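Local coordinates for amidohydrolase (Thermotoga maritima, PDB 3OOQ), which probably acts as a metal-dependent hydrolase of the amidohydrolase family, perhaps with allantoinase activity, although its substrate is not firmly established, at residues F[188-193]-F[212-217]; F[224-229]-F[280-285]. One frame throughout, in Å; residues are numbered along the deposited sequence.

Interaction 1. Residues F[188-193]-F[212-217]; sequences NYMKKK and VGEMVL
Glu-214 reaches from helix 208-217 to helix 172-198, where Met-190 crosses its aliphatic part at a slant and Lys-193 grips its carboxylate. The motif is a nearly perpendicular helix-helix packing: the local axes cross at -91° and approach to 10.5 Å, so the contact is confined to the crossing point. The glutamate chain leaves with CG anti to the backbone N (chi1 174°) and stays extended, spanning the gap. Met-190, a selenomethionine, meets it with CG 3.9 Å from Glu-214 CG, and its chain runs straight on to SE, which lies 4.1 Å from Leu-217 CB; the bend at the third torsion turns only the CE methyl. The apolar stem of the acid is thus packed against the selenoether, while its head turns to charge. Tyr-189 offers a ring edge there: CE1 lies 3.6 Å from Glu-214 OE1, and the ring and carboxylate planes are 79° apart. The tyrosine hydroxyl bonds instead to Glu-211, which is also a salt-bridge partner of Lys-193; Arg-218 takes the other carboxylate oxygen of Glu-214. Lys-193 approaches from the opposite direction to Glu-214, and its NZ donates a 2.6 Å salt-bridging hydrogen bond to the syn lone pair of Glu-214 OE1.

Interaction 2. Residues F[224-229]-F[280-285]; sequences RMHAHR and KLELKD
His-228 presents one ring face to Leu-283, whose CD2 methyl makes a CH-pi contact 3.5 Å from the centroid of the His-228 ring and 22° off the ring normal. The methyl sits toward the rim, nearest ND1, and that nitrogen is hydrogen-bonded to Thr-253. Glu-282 packs beside the same imidazole: its OE2 lies 3.4 Å from His-228 CD2, coming in obliquely, with the carboxylate and ring planes 47° apart. The glutamate gets there because CG stands between its backbone N and carbonyl carbon (chi1 66°), which brings the otherwise extended chain back toward His-228 CB and CD2. Lys-280 NZ, which is also bonded to Asn-157, reaches the anti lone pair of Glu-282 OE2 at 2.7 Å, in a salt bridge that probably helps hold the tilt of the carboxylate beside the imidazole. This is the tight half of the contact. It lies at the C-terminal end of strand 223-227 in the TIM barrel, the end at which amidohydrolases build their active sites, and the 3-10 turn 281-283 covers it from a loop that follows strand 269-271. The rings of His-226 and His-228 both meet His-251, the former steeply inclined to it and the latter stacked. The looser half is joined through water, with no direct hydrogen bond between the two segments. Water 1 is 2.9 Å from His-228 NE2 and accepts from Lys-280 NZ at 2.8 Å; it also lies in the plane of the His-226 ring, at its edge. Water 2 accepts from the backbone N of Arg-229 at 3.0 Å and donates to Glu-282 OE1 at 2.7 Å, so OE1 takes this water where OE2 takes Lys-280 NZ.

Interaction 1 lies toward the periphery, its centre about 25 Å from the centre of the chain, and is partly buried; interaction 2 is a buried contact, and its centre is about 17 Å from the centre of the chain. The two contacts are 30 Å apart between centres and do not touch, yet strand 223-227 of the second is the next element after helix 208-217 of the first. Interaction 1 joins two helices through a direct salt bridge and selenomethionine packing. Interaction 2 sets a barrel strand end against a loop, by a methyl on an imidazole and two bridging waters, with its salt bridge kept inside 280-285. Both contacts also touch the second subunit.

Interaction 1. Residues F[188-193]-F[212-217]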
loop_
_atom_site.group_PDB
_atom_site.type_symbol
_atom_site.label_atom_id
_atom_site.label_comp_id
_atom_site.label_asym_id
_atom_site.label_seq_id
_atom_site.Cartn_x
_atom_site.Cartn_y
_atom_site.Cartn_z
ATOM N N ASN F 188 -6.707 -1.237 39.615
ATOM C CA ASN F 188 -5.892 -2.436 39.916
ATOM C C ASN F 188 -4.518 -2.051 40.457
ATOM O O ASN F 188 -4.036 -2.634 41.410
ATOM C CB ASN F 188 -5.702 -3.321 38.685
ATOM C CG ASN F 188 -6.986 -3.969 38.223
ATOM O OD1 ASN F 188 -7.939 -4.125 38.991
ATOM N ND2 ASN F 188 -7.018 -4.361 36.961
ATOM N N TYR F 189 -3.910 -1.064 39.813
ATOM C CA TYR F 189 -2.583 -0.552 40.142
ATOM C C TYR F 189 -2.504 -0.018 41.575
ATOM O O TYR F 189 -1.550 -0.296 42.295
ATOM C CB TYR F 189 -2.281 0.566 39.168
ATOM C CG TYR F 189 -0.969 1.289 39.321
ATOM C CD1 TYR F 189 -0.921 2.571 39.874
ATOM C CD2 TYR F 189 0.219 0.718 38.853
ATOM C CE1 TYR F 189 0.308 3.276 39.977
ATOM C CE2 TYR F 189 1.433 1.401 38.947
ATOM C CZ TYR F 189 1.474 2.671 39.501
ATOM O OH TYR F 189 2.695 3.323 39.561
HETATM N N MSE F 190 -3.506 0.756 41.960
HETATM C CA MSE F 190 -3.630 1.235 43.325
HETATM C C MSE F 190 -3.767 0.096 44.330
HETATM O O MSE F 190 -3.114 0.119 45.372
HETATM C CB MSE F 190 -4.791 2.222 43.438
HETATM C CG MSE F 190 -4.544 3.507 42.642
HETATM SE SE MSE F 190 -6.076 4.715 42.590
HETATM C CE MSE F 190 -6.034 5.348 44.457
ATOM N N LYS F 191 -4.583 -0.905 44.005
ATOM C CA LYS F 191 -4.769 -2.039 44.901
ATOM C C LYS F 191 -3.478 -2.841 45.036
ATOM O O LYS F 191 -3.174 -3.332 46.120
ATOM C CB LYS F 191 -5.919 -2.934 44.445
ATOM C CG LYS F 191 -7.257 -2.218 44.450
ATOM C CD LYS F 191 -8.360 -3.036 43.825
ATOM C CE LYS F 191 -9.623 -2.208 43.748
ATOM N NZ LYS F 191 -10.684 -2.936 43.010
ATOM N N LYS F 192 -2.715 -2.952 43.950
ATOM C CA LYS F 192 -1.400 -3.598 44.024
ATOM C C LYS F 192 -0.456 -2.839 44.955
ATOM O O LYS F 192 0.268 -3.450 45.739
ATOM C CB LYS F 192 -0.771 -3.762 42.639
ATOM C CG LYS F 192 -1.420 -4.843 41.794
ATOM C CD LYS F 192 -0.788 -4.874 40.411
ATOM C CE LYS F 192 -1.609 -5.692 39.424
ATOM N NZ LYS F 192 -1.272 -5.284 38.008
ATOM N N LYS F 193 -0.493 -1.508 44.877
ATOM C CA LYS F 193 0.320 -0.648 45.745
ATOM C C LYS F 193 -0.063 -0.778 47.204
ATOM O O LYS F 193 0.804 -0.772 48.083
ATOM C CB LYS F 193 0.172 0.811 45.347
ATOM C CG LYS F 193 1.109 1.267 44.266
ATOM C CD LYS F 193 0.642 2.607 43.789
ATOM C CE LYS F 193 1.776 3.479 43.399
ATOM N NZ LYS F 193 1.345 4.893 43.481
ATOM N N VAL F 212 -0.387 8.979 36.751
ATOM C CA VAL F 212 -1.259 10.130 36.469
ATOM C C VAL F 212 -2.718 9.794 36.689
ATOM O O VAL F 212 -3.494 10.645 37.138
ATOM C CB VAL F 212 -1.197 10.622 34.987
ATOM C CG1 VAL F 212 -1.458 12.134 34.946
ATOM C CG2 VAL F 212 0.102 10.290 34.348
ATOM N N GLY F 213 -3.108 8.572 36.315
ATOM C CA GLY F 213 -4.493 8.124 36.508
ATOM C C GLY F 213 -4.831 8.127 37.983
ATOM O O GLY F 213 -5.935 8.529 38.389
ATOM N N GLU F 214 -3.874 7.679 38.792
ATOM C CA GLU F 214 -4.038 7.652 40.247
ATOM C C GLU F 214 -4.233 9.080 40.788
ATOM O O GLU F 214 -5.087 9.321 41.659
ATOM C CB GLU F 214 -2.855 6.948 40.916
ATOM C CG GLU F 214 -2.881 7.003 42.454
ATOM C CD GLU F 214 -1.761 6.214 43.125
ATOM O OE1 GLU F 214 -0.852 5.687 42.440
ATOM O OE2 GLU F 214 -1.788 6.131 44.358
HETATM N N MSE F 215 -3.467 10.028 40.250
HETATM C CA MSE F 215 -3.624 11.437 40.627
HETATM C C MSE F 215 -5.050 11.908 40.426
HETATM O O MSE F 215 -5.623 12.541 41.310
HETATM C CB MSE F 215 -2.673 12.338 39.853
HETATM C CG MSE F 215 -1.251 12.278 40.349
HETATM SE SE MSE F 215 -0.209 13.611 39.392
HETATM C CE MSE F 215 0.774 12.462 38.097
ATOM N N VAL F 216 -5.604 11.575 39.264
ATOM C CA VAL F 216 -6.992 11.867 38.925
ATOM C C VAL F 216 -7.963 11.168 39.876
ATOM O O VAL F 216 -8.876 11.798 40.385
ATOM C CB VAL F 216 -7.312 11.526 37.449
ATOM C CG1 VAL F 216 -8.828 11.725 37.156
ATOM C CG2 VAL F 216 -6.487 12.385 36.519
ATOM N N LEU F 217 -7.762 9.879 40.136
ATOM C CA LEU F 217 -8.663 9.151 41.040
ATOM C C LEU F 217 -8.586 9.614 42.488
ATOM O O LEU F 217 -9.576 9.535 43.218
ATOM C CB LEU F 217 -8.484 7.627 40.937
ATOM C CG LEU F 217 -8.855 6.996 39.588
ATOM C CD1 LEU F 217 -9.021 5.495 39.748
ATOM C CD2 LEU F 217 -10.149 7.599 39.015
#

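Interaction 2. Residues F[224-229]-F[280-285]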
loop_
_atom_site.group_PDB
_atom_site.type_symbol
_atom_site.label_atom_id
_atom_site.label_comp_id
_atom_site.label_asym_id
_atom_site.label_seq_id
_atom_site.Cartn_x
_atom_site.Cartn_y
_atom_site.Cartn_z
ATOM N N ARG F 224 -9.941 16.860 32.278
ATOM C CA ARG F 224 -10.357 17.911 31.386
ATOM C C ARG F 224 -10.928 17.224 30.154
ATOM O O ARG F 224 -10.174 16.692 29.335
ATOM C CB ARG F 224 -9.167 18.829 31.072
ATOM C CG ARG F 224 -8.519 19.515 32.312
ATOM C CD ARG F 224 -9.489 20.460 33.053
ATOM N NE ARG F 224 -9.955 21.511 32.138
ATOM C CZ ARG F 224 -9.424 22.726 32.026
ATOM N NH1 ARG F 224 -8.422 23.102 32.812
ATOM N NH2 ARG F 224 -9.891 23.574 31.117
HETATM N N MSE F 225 -12.257 17.239 30.025
HETATM C CA MSE F 225 -12.965 16.335 29.115
HETATM C C MSE F 225 -13.608 17.026 27.926
HETATM O O MSE F 225 -14.631 17.699 28.067
HETATM C CB MSE F 225 -13.995 15.504 29.890
HETATM C CG MSE F 225 -13.318 14.615 30.903
HETATM SE SE MSE F 225 -14.536 13.653 32.061
HETATM C CE MSE F 225 -14.177 11.869 31.389
ATOM N N HIS F 226 -12.979 16.842 26.764
ATOM C CA HIS F 226 -13.379 17.455 25.492
ATOM C C HIS F 226 -14.665 16.778 25.015
ATOM O O HIS F 226 -14.666 15.564 24.784
ATOM C CB HIS F 226 -12.221 17.266 24.468
ATOM C CG HIS F 226 -12.580 17.528 23.032
ATOM N ND1 HIS F 226 -13.366 16.671 22.273
ATOM C CD2 HIS F 226 -12.216 18.532 22.199
ATOM C CE1 HIS F 226 -13.482 17.150 21.044
ATOM N NE2 HIS F 226 -12.802 18.287 20.976
ATOM N N ALA F 227 -15.741 17.554 24.873
ATOM C CA ALA F 227 -17.025 17.044 24.378
ATOM C C ALA F 227 -17.905 18.135 23.796
ATOM O O ALA F 227 -18.050 19.205 24.388
ATOM C CB ALA F 227 -17.804 16.296 25.487
ATOM N N HIS F 228 -18.524 17.847 22.652
ATOM C CA HIS F 228 -19.360 18.826 21.962
ATOM C C HIS F 228 -20.822 18.445 22.046
ATOM O O HIS F 228 -21.619 19.195 22.592
ATOM C CB HIS F 228 -18.932 18.976 20.489
ATOM C CG HIS F 228 -17.582 19.592 20.312
ATOM N ND1 HIS F 228 -17.347 20.938 20.505
ATOM C CD2 HIS F 228 -16.388 19.047 19.964
ATOM C CE1 HIS F 228 -16.068 21.198 20.282
ATOM N NE2 HIS F 228 -15.463 20.067 19.956
ATOM N N ARG F 229 -21.170 17.281 21.492
ATOM C CA ARG F 229 -22.555 16.840 21.442
ATOM C C ARG F 229 -23.076 16.518 22.853
ATOM O O ARG F 229 -22.326 16.044 23.696
ATOM C CB ARG F 229 -22.698 15.647 20.486
ATOM C CG ARG F 229 -24.079 15.535 19.847
ATOM C CD ARG F 229 -24.092 14.489 18.730
ATOM N NE ARG F 229 -23.935 13.145 19.278
ATOM C CZ ARG F 229 -23.884 12.027 18.563
ATOM N NH1 ARG F 229 -23.977 12.075 17.230
ATOM N NH2 ARG F 229 -23.744 10.854 19.182
ATOM N N LYS F 280 -17.710 20.715 11.808
ATOM C CA LYS F 280 -18.123 19.321 12.020
ATOM C C LYS F 280 -19.590 19.232 12.351
ATOM O O LYS F 280 -20.205 20.192 12.858
ATOM C CB LYS F 280 -17.321 18.667 13.165
ATOM C CG LYS F 280 -15.820 18.484 12.848
ATOM C CD LYS F 280 -15.036 17.916 14.040
ATOM C CE LYS F 280 -15.008 18.901 15.231
ATOM N NZ LYS F 280 -14.450 18.217 16.446
ATOM N N LEU F 281 -20.148 18.068 12.055
ATOM C CA LEU F 281 -21.506 17.725 12.418
ATOM C C LEU F 281 -21.791 17.996 13.899
ATOM O O LEU F 281 -22.853 18.542 14.235
ATOM C CB LEU F 281 -21.712 16.248 12.126
ATOM C CG LEU F 281 -23.112 15.680 12.174
ATOM C CD1 LEU F 281 -23.960 16.344 11.085
ATOM C CD2 LEU F 281 -23.005 14.146 12.012
ATOM N N GLU F 282 -20.841 17.615 14.768
ATOM C CA GLU F 282 -20.996 17.772 16.209
ATOM C C GLU F 282 -20.965 19.253 16.622
ATOM O O GLU F 282 -21.345 19.596 17.730
ATOM C CB GLU F 282 -19.978 16.928 17.012
ATOM C CG GLU F 282 -18.475 17.320 16.867
ATOM C CD GLU F 282 -17.528 16.371 17.623
ATOM O OE1 GLU F 282 -18.007 15.393 18.245
ATOM O OE2 GLU F 282 -16.292 16.594 17.585
ATOM N N LEU F 283 -20.542 20.117 15.708
ATOM C CA LEU F 283 -20.571 21.568 15.928
ATOM C C LEU F 283 -21.798 22.254 15.317
ATOM O O LEU F 283 -21.910 23.477 15.379
ATOM C CB LEU F 283 -19.286 22.219 15.378
ATOM C CG LEU F 283 -17.956 21.710 15.941
ATOM C CD1 LEU F 283 -16.771 22.546 15.454
ATOM C CD2 LEU F 283 -17.988 21.712 17.446
ATOM N N LYS F 284 -22.720 21.490 14.733
ATOM C CA LYS F 284 -23.857 22.103 14.003
ATOM C C LYS F 284 -24.728 23.078 14.828
ATOM O O LYS F 284 -25.265 24.033 14.270
ATOM C CB LYS F 284 -24.743 21.040 13.340
ATOM C CG LYS F 284 -25.729 20.343 14.258
ATOM C CD LYS F 284 -26.669 19.402 13.471
ATOM C CE LYS F 284 -27.972 19.161 14.229
ATOM N NZ LYS F 284 -28.517 17.779 14.003
ATOM N N ASP F 285 -24.872 22.827 16.130
ATOM C CA ASP F 285 -25.682 23.700 17.004
ATOM C C ASP F 285 -24.862 24.658 17.878
ATOM O O ASP F 285 -25.374 25.192 18.873
ATOM C CB ASP F 285 -26.638 22.866 17.877
ATOM C CG ASP F 285 -27.822 22.323 17.089
ATOM O OD1 ASP F 285 -28.092 22.817 15.982
ATOM O OD2 ASP F 285 -28.495 21.400 17.568
HETATM O O HOH W 1 -13.314 20.222 18.026
HETATM O O HOH W 2 -18.997 15.377 20.793
#